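PDB 5UBA: RNA pseudouridylate synthase domain-containing protein 4 from Homo sapiens, which isomerises uridine to pseudouridine in mitochondrial RNAs, including the 16S ribosomal RNA, a modification needed to assemble that RNA into a functional mitochondrial ribosome. Local coordinates for residues H77-L82 and V89-W94; V120-P125 and L180-S185. All coordinates share one frame; numbering follows the deposited sequence. Where two conformers were deposited one is given.

Contact 1: residues H77-L82 and V89-W94; sequences HLCHRL and VMVLAW
His-80 and Leu-82 belong to the HRLD motif of RluA-type pseudouridine synthases, and both touch the strand 89-93. The motif ends at Asp-83, the active-site residue by similarity. Just ahead of it, strand 77-78 forms the edge of a four-stranded antiparallel sheet. His-77 and Ala-93 are a hydrogen-bonded pair. His-77 N donates to Ala-93 O at 2.8 Å, and Ala-93 N returns to His-77 O at 2.9 Å. After Leu-78 the chain leaves the sheet, and side chains and one water take over the pairing. The His-80 ring replaces a backbone acceptor. Val-91 N meets His-80 NE2 at 2.9 Å, with an N-H...N angle of 179°. The donor comes to the ring edge, 12° out of its plane. CG sits between the backbone N and the carbonyl carbon (chi1 65°), which carries the ring across to the strand. Phe-106 stacks on the same ring. With an alanine at His-80, Val-91 N would probably lose its acceptor and Phe-106 its stacking partner, so the HRLD loop would be less firmly held. A water bridges the two segments close by: it accepts from Cys-79 N and donates to His-80 O and, at 2.7 Å, to Val-91 O. Leu-78 and Leu-92 lie alongside each other, pointing the same way. On that face Leu-78 CD2 also meets Met-90 CE at 3.6 Å, at the end of an extended methionine chain. Cys-79 instead faces Ala-93, with SG 3.7 Å from its CB. Next to Asp-83 in the chain, Leu-82 CD1 rests 3.6 Å from Val-89 O.

Contact 2: residues V120-P125 and L180-S185; sequences VHVPMP and LSSTLS
Val-122 turns its two methyl groups onto the end of strand 175-182. Its CA-CB bond points at the other segment, and that of Ser-182 points back. CG1 lies 3.9 Å from Ser-182 CB, and CG2 is 4.1 Å from the same Ser-182 CB, so the valine fork straddles one carbon. CG1 is anti to the backbone N (chi1 -179°). This leaves CG2 beside the N, where it reaches over the turn to 3.6 Å from Thr-183 O. The CB atoms of His-121 and Ser-185 point away, and there the backbones meet instead. His-121 N donates to Ser-185 O at 2.9 Å. The N-H...O angle is 150°, and the donor stands above the carbonyl plane, 44° out of it. A water in the His-121 ring plane, at ND1, also gives Ser-185 O a weak bond. A second water accepts from Val-122 N at 2.9 Å and makes a weak bond to Leu-184 O. The turn is also braced from within. Thr-183 OG1 accepts from Ser-185 N at 3.2 Å, an ST turn, and takes a further bond from Ser-186 N. The patch is on the surface, away from the active site. Residues 183-185 join strands 175-182 and 186-193 into a hairpin, with a classic beta bulge where Leu-180 and Ser-181 both face Leu-188. The loop after strand 112-120 passes over this hairpin near its turn on the way to strand 127-130. Beside Val-122, Pro-123 lies on both hairpin strands, against Tyr-177 and Val-179 of one and Ala-187 and Val-189 of the other.

How the contacts relate
Contact 1 closes before contact 2 opens along the chain. They lie on opposite sides of the chain's centre, with centres about 32 Å apart and nearest atoms about 14 Å apart. Contact 1 lies at the edge of the four-stranded antiparallel sheet. Contact 2 lies where loops leave strands 112-120 and 175-182 of the larger mixed sheet. Strand 252-259 links the two regions. It touches side chains of contact 1, and its partner, strand 112-120, leads into contact 2. Both contacts belong to the pseudouridine synthase domain. Contact 1 lies beside the probable active site, whereas contact 2 ties a loop to a hairpin at the periphery.

Contact 1: residues H77-L82 and V89-W94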
loop_
_atom_site.group_PDB
_atom_site.type_symbol
_atom_site.label_atom_id
_atom_site.label_comp_id
_atom_site.label_asym_id
_atom_site.label_seq_id
_atom_site.Cartn_x
_atom_site.Cartn_y
_atom_site.Cartn_z
ATOM N N HIS A 77 20.455 -3.126 0.987
ATOM C CA HIS A 77 20.001 -1.827 1.430
ATOM C C HIS A 77 18.576 -1.534 0.995
ATOM O O HIS A 77 18.194 -1.789 -0.148
ATOM C CB HIS A 77 20.902 -0.757 0.815
ATOM C CG HIS A 77 22.326 -0.903 1.222
ATOM N ND1 HIS A 77 22.844 -0.271 2.327
ATOM C CD2 HIS A 77 23.328 -1.635 0.692
ATOM C CE1 HIS A 77 24.113 -0.615 2.466
ATOM N NE2 HIS A 77 24.431 -1.443 1.491
ATOM N N LEU A 78 17.839 -0.940 1.918
ATOM C CA LEU A 78 16.497 -0.402 1.651
ATOM C C LEU A 78 16.592 0.775 0.680
ATOM O O LEU A 78 17.522 1.603 0.765
ATOM C CB LEU A 78 15.854 0.117 2.934
ATOM C CG LEU A 78 15.563 -0.889 4.051
ATOM C CD1 LEU A 78 15.097 -0.182 5.313
ATOM C CD2 LEU A 78 14.557 -1.936 3.583
ATOM N N CYS A 79 15.636 0.819 -0.248
ATOM C CA CYS A 79 15.468 1.963 -1.174
ATOM C C CYS A 79 14.199 2.783 -0.986
ATOM O O CYS A 79 14.110 3.882 -1.516
ATOM C CB CYS A 79 15.481 1.437 -2.593
ATOM S SG CYS A 79 17.038 0.648 -3.079
ATOM N N HIS A 80 13.195 2.212 -0.343
ATOM C CA HIS A 80 11.903 2.840 -0.097
ATOM C C HIS A 80 11.153 1.963 0.888
ATOM O O HIS A 80 11.571 0.838 1.178
ATOM C CB HIS A 80 11.104 3.009 -1.392
ATOM C CG HIS A 80 10.698 1.724 -2.030
ATOM N ND1 HIS A 80 9.369 1.385 -2.208
ATOM C CD2 HIS A 80 11.429 0.716 -2.567
ATOM C CE1 HIS A 80 9.308 0.226 -2.842
ATOM N NE2 HIS A 80 10.538 -0.223 -3.028
ATOM N N ARG A 81 10.050 2.469 1.397
ATOM C CA ARG A 81 9.325 1.744 2.441
ATOM C C ARG A 81 7.916 1.412 1.972
ATOM O O ARG A 81 7.352 2.097 1.119
ATOM C CB ARG A 81 9.328 2.557 3.753
ATOM C CG ARG A 81 8.277 3.654 3.896
ATOM C CD ARG A 81 8.348 4.717 2.821
ATOM N N LEU A 82 7.399 0.314 2.500
ATOM C CA LEU A 82 5.998 -0.070 2.411
ATOM C C LEU A 82 5.510 -0.273 3.819
ATOM O O LEU A 82 6.272 -0.705 4.680
ATOM C CB LEU A 82 5.821 -1.398 1.671
ATOM C CG LEU A 82 6.100 -1.470 0.179
ATOM C CD1 LEU A 82 5.792 -2.870 -0.329
ATOM C CD2 LEU A 82 5.325 -0.412 -0.586
ATOM N N VAL A 89 5.496 -5.026 -4.398
ATOM C CA VAL A 89 6.815 -4.706 -4.965
ATOM C C VAL A 89 7.672 -3.877 -4.018
ATOM O O VAL A 89 7.286 -2.799 -3.568
ATOM C CB VAL A 89 6.696 -3.920 -6.302
ATOM C CG1 VAL A 89 8.098 -3.632 -6.854
ATOM C CG2 VAL A 89 5.920 -4.686 -7.349
ATOM N N MET A 90 8.860 -4.392 -3.724
ATOM C CA MET A 90 9.804 -3.692 -2.851
ATOM C C MET A 90 11.228 -3.884 -3.384
ATOM O O MET A 90 11.713 -5.014 -3.512
ATOM C CB MET A 90 9.671 -4.155 -1.398
ATOM C CG MET A 90 10.558 -3.390 -0.439
ATOM S SD MET A 90 10.266 -3.960 1.237
ATOM C CE MET A 90 11.511 -3.000 2.089
ATOM N N VAL A 91 11.885 -2.759 -3.671
ATOM C CA VAL A 91 13.207 -2.718 -4.278
ATOM C C VAL A 91 14.295 -2.588 -3.194
ATOM O O VAL A 91 14.230 -1.729 -2.324
ATOM C CB VAL A 91 13.332 -1.508 -5.237
ATOM C CG1 VAL A 91 14.719 -1.436 -5.839
ATOM C CG2 VAL A 91 12.281 -1.563 -6.330
ATOM N N LEU A 92 15.262 -3.490 -3.280
ATOM C CA LEU A 92 16.460 -3.474 -2.450
ATOM C C LEU A 92 17.661 -3.311 -3.369
ATOM O O LEU A 92 17.614 -3.681 -4.529
ATOM C CB LEU A 92 16.598 -4.811 -1.709
ATOM C CG LEU A 92 15.399 -5.266 -0.891
ATOM C CD1 LEU A 92 15.619 -6.663 -0.297
ATOM C CD2 LEU A 92 15.107 -4.283 0.204
ATOM N N ALA A 93 18.752 -2.744 -2.836
ATOM C CA ALA A 93 19.981 -2.560 -3.601
ATOM C C ALA A 93 21.196 -3.162 -2.911
ATOM O O ALA A 93 21.327 -3.054 -1.696
ATOM C CB ALA A 93 20.248 -1.091 -3.824
ATOM N N TRP A 94 22.085 -3.697 -3.714
ATOM C CA TRP A 94 23.355 -4.238 -3.208
ATOM C C TRP A 94 24.303 -3.164 -2.653
ATOM O O TRP A 94 24.931 -3.367 -1.613
ATOM C CB TRP A 94 24.054 -4.981 -4.347
ATOM C CG TRP A 94 23.406 -6.255 -4.689
ATOM C CD1 TRP A 94 22.764 -6.583 -5.842
ATOM C CD2 TRP A 94 23.352 -7.412 -3.851
ATOM N NE1 TRP A 94 22.293 -7.879 -5.766
ATOM C CE2 TRP A 94 22.633 -8.403 -4.551
ATOM C CE3 TRP A 94 23.822 -7.695 -2.563
ATOM C CZ2 TRP A 94 22.390 -9.686 -4.009
ATOM C CZ3 TRP A 94 23.590 -8.969 -2.033
ATOM C CH2 TRP A 94 22.875 -9.930 -2.755
HETATM O O HOH W 1 13.359 -0.919 0.080
#

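Contact 2: residues V120-P125 and L180-S185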
loop_
_atom_site.group_PDB
_atom_site.type_symbol
_atom_site.label_atom_id
_atom_site.label_comp_id
_atom_site.label_asym_id
_atom_site.label_seq_id
_atom_site.Cartn_x
_atom_site.Cartn_y
_atom_site.Cartn_z
ATOM N N VAL A 120 -14.742 -0.696 -0.232
ATOM C CA VAL A 120 -16.130 -0.801 0.163
ATOM C C VAL A 120 -16.774 0.453 -0.469
ATOM O O VAL A 120 -16.279 1.564 -0.282
ATOM C CB VAL A 120 -16.221 -0.771 1.702
ATOM C CG1 VAL A 120 -17.674 -0.734 2.168
ATOM C CG2 VAL A 120 -15.446 -1.938 2.303
ATOM N N HIS A 121 -17.819 0.285 -1.239
ATOM C CA HIS A 121 -18.405 1.359 -2.020
ATOM C C HIS A 121 -17.540 1.663 -3.224
ATOM O O HIS A 121 -16.319 1.400 -3.251
ATOM C CB HIS A 121 -18.675 2.658 -1.229
ATOM C CG HIS A 121 -19.285 2.433 0.118
ATOM N ND1 HIS A 121 -20.448 1.711 0.297
ATOM C CD2 HIS A 121 -18.892 2.825 1.353
ATOM C CE1 HIS A 121 -20.736 1.663 1.584
ATOM N NE2 HIS A 121 -19.809 2.327 2.249
ATOM N N VAL A 122 -18.176 2.276 -4.209
ATOM C CA VAL A 122 -17.567 2.534 -5.511
ATOM C C VAL A 122 -17.275 4.021 -5.637
ATOM O O VAL A 122 -18.201 4.846 -5.555
ATOM C CB VAL A 122 -18.513 2.105 -6.649
ATOM C CG1 VAL A 122 -17.875 2.346 -8.013
ATOM C CG2 VAL A 122 -18.951 0.649 -6.494
ATOM N N PRO A 123 -16.010 4.400 -5.880
ATOM C CA PRO A 123 -15.677 5.807 -6.007
ATOM C C PRO A 123 -16.506 6.558 -7.080
ATOM O O PRO A 123 -16.764 6.015 -8.139
ATOM C CB PRO A 123 -14.215 5.771 -6.410
ATOM C CG PRO A 123 -13.694 4.555 -5.717
ATOM C CD PRO A 123 -14.792 3.558 -5.834
ATOM N N MET A 124 -16.894 7.778 -6.740
ATOM C CA MET A 124 -17.635 8.681 -7.664
ATOM C C MET A 124 -16.937 10.047 -7.672
ATOM O O MET A 124 -16.808 10.651 -6.615
ATOM C CB MET A 124 -19.066 8.838 -7.182
ATOM C CG MET A 124 -19.985 9.676 -8.079
ATOM S SD MET A 124 -21.548 9.821 -7.215
ATOM C CE MET A 124 -21.936 8.093 -6.991
ATOM N N PRO A 125 -16.481 10.542 -8.829
ATOM C CA PRO A 125 -16.469 9.840 -10.109
ATOM C C PRO A 125 -15.566 8.604 -10.090
ATOM O O PRO A 125 -14.762 8.450 -9.181
ATOM C CB PRO A 125 -15.869 10.874 -11.066
ATOM C CG PRO A 125 -16.142 12.185 -10.433
ATOM C CD PRO A 125 -16.019 11.935 -8.959
ATOM N N LEU A 180 -11.066 0.037 -11.741
ATOM C CA LEU A 180 -10.789 -0.998 -12.746
ATOM C C LEU A 180 -11.960 -1.951 -12.967
ATOM O O LEU A 180 -12.152 -2.471 -14.074
ATOM C CB LEU A 180 -9.587 -1.823 -12.316
ATOM C CG LEU A 180 -8.264 -1.074 -12.185
ATOM C CD1 LEU A 180 -7.183 -2.042 -11.710
ATOM C CD2 LEU A 180 -7.917 -0.374 -13.501
ATOM N N SER A 181 -12.678 -2.216 -11.891
ATOM C CA SER A 181 -13.820 -3.131 -11.882
ATOM C C SER A 181 -14.729 -2.721 -10.749
ATOM O O SER A 181 -14.243 -2.289 -9.699
ATOM C CB SER A 181 -13.357 -4.575 -11.656
ATOM O OG SER A 181 -14.451 -5.472 -11.702
ATOM N N SER A 182 -16.049 -2.883 -10.925
ATOM C CA SER A 182 -16.981 -2.578 -9.869
ATOM C C SER A 182 -18.258 -3.398 -9.936
ATOM O O SER A 182 -18.654 -3.901 -11.001
ATOM C CB SER A 182 -17.331 -1.092 -9.808
ATOM O OG SER A 182 -17.899 -0.668 -11.040
ATOM N N THR A 183 -18.852 -3.551 -8.768
ATOM C CA THR A 183 -20.232 -4.046 -8.649
ATOM C C THR A 183 -21.055 -2.837 -8.256
ATOM O O THR A 183 -20.677 -1.725 -8.605
ATOM C CB THR A 183 -20.325 -5.205 -7.647
ATOM O OG1 THR A 183 -19.928 -4.742 -6.351
ATOM C CG2 THR A 183 -19.494 -6.356 -8.076
ATOM N N LEU A 184 -22.199 -3.020 -7.601
ATOM C CA LEU A 184 -22.942 -1.881 -7.086
ATOM C C LEU A 184 -22.406 -1.480 -5.721
ATOM O O LEU A 184 -22.760 -0.419 -5.222
ATOM C CB LEU A 184 -24.438 -2.194 -6.995
ATOM C CG LEU A 184 -25.070 -2.786 -8.250
ATOM C CD1 LEU A 184 -26.564 -2.939 -8.000
ATOM C CD2 LEU A 184 -24.774 -1.924 -9.462
ATOM N N SER A 185 -21.557 -2.334 -5.128
ATOM C CA SER A 185 -21.172 -2.190 -3.731
ATOM C C SER A 185 -19.678 -2.291 -3.416
ATOM O O SER A 185 -19.279 -1.993 -2.306
ATOM C CB SER A 185 -21.924 -3.260 -2.934
ATOM O OG SER A 185 -21.619 -4.557 -3.408
HETATM O O HOH W 2 -21.638 0.209 -1.370
HETATM O O HOH W 3 -21.076 2.382 -3.983
#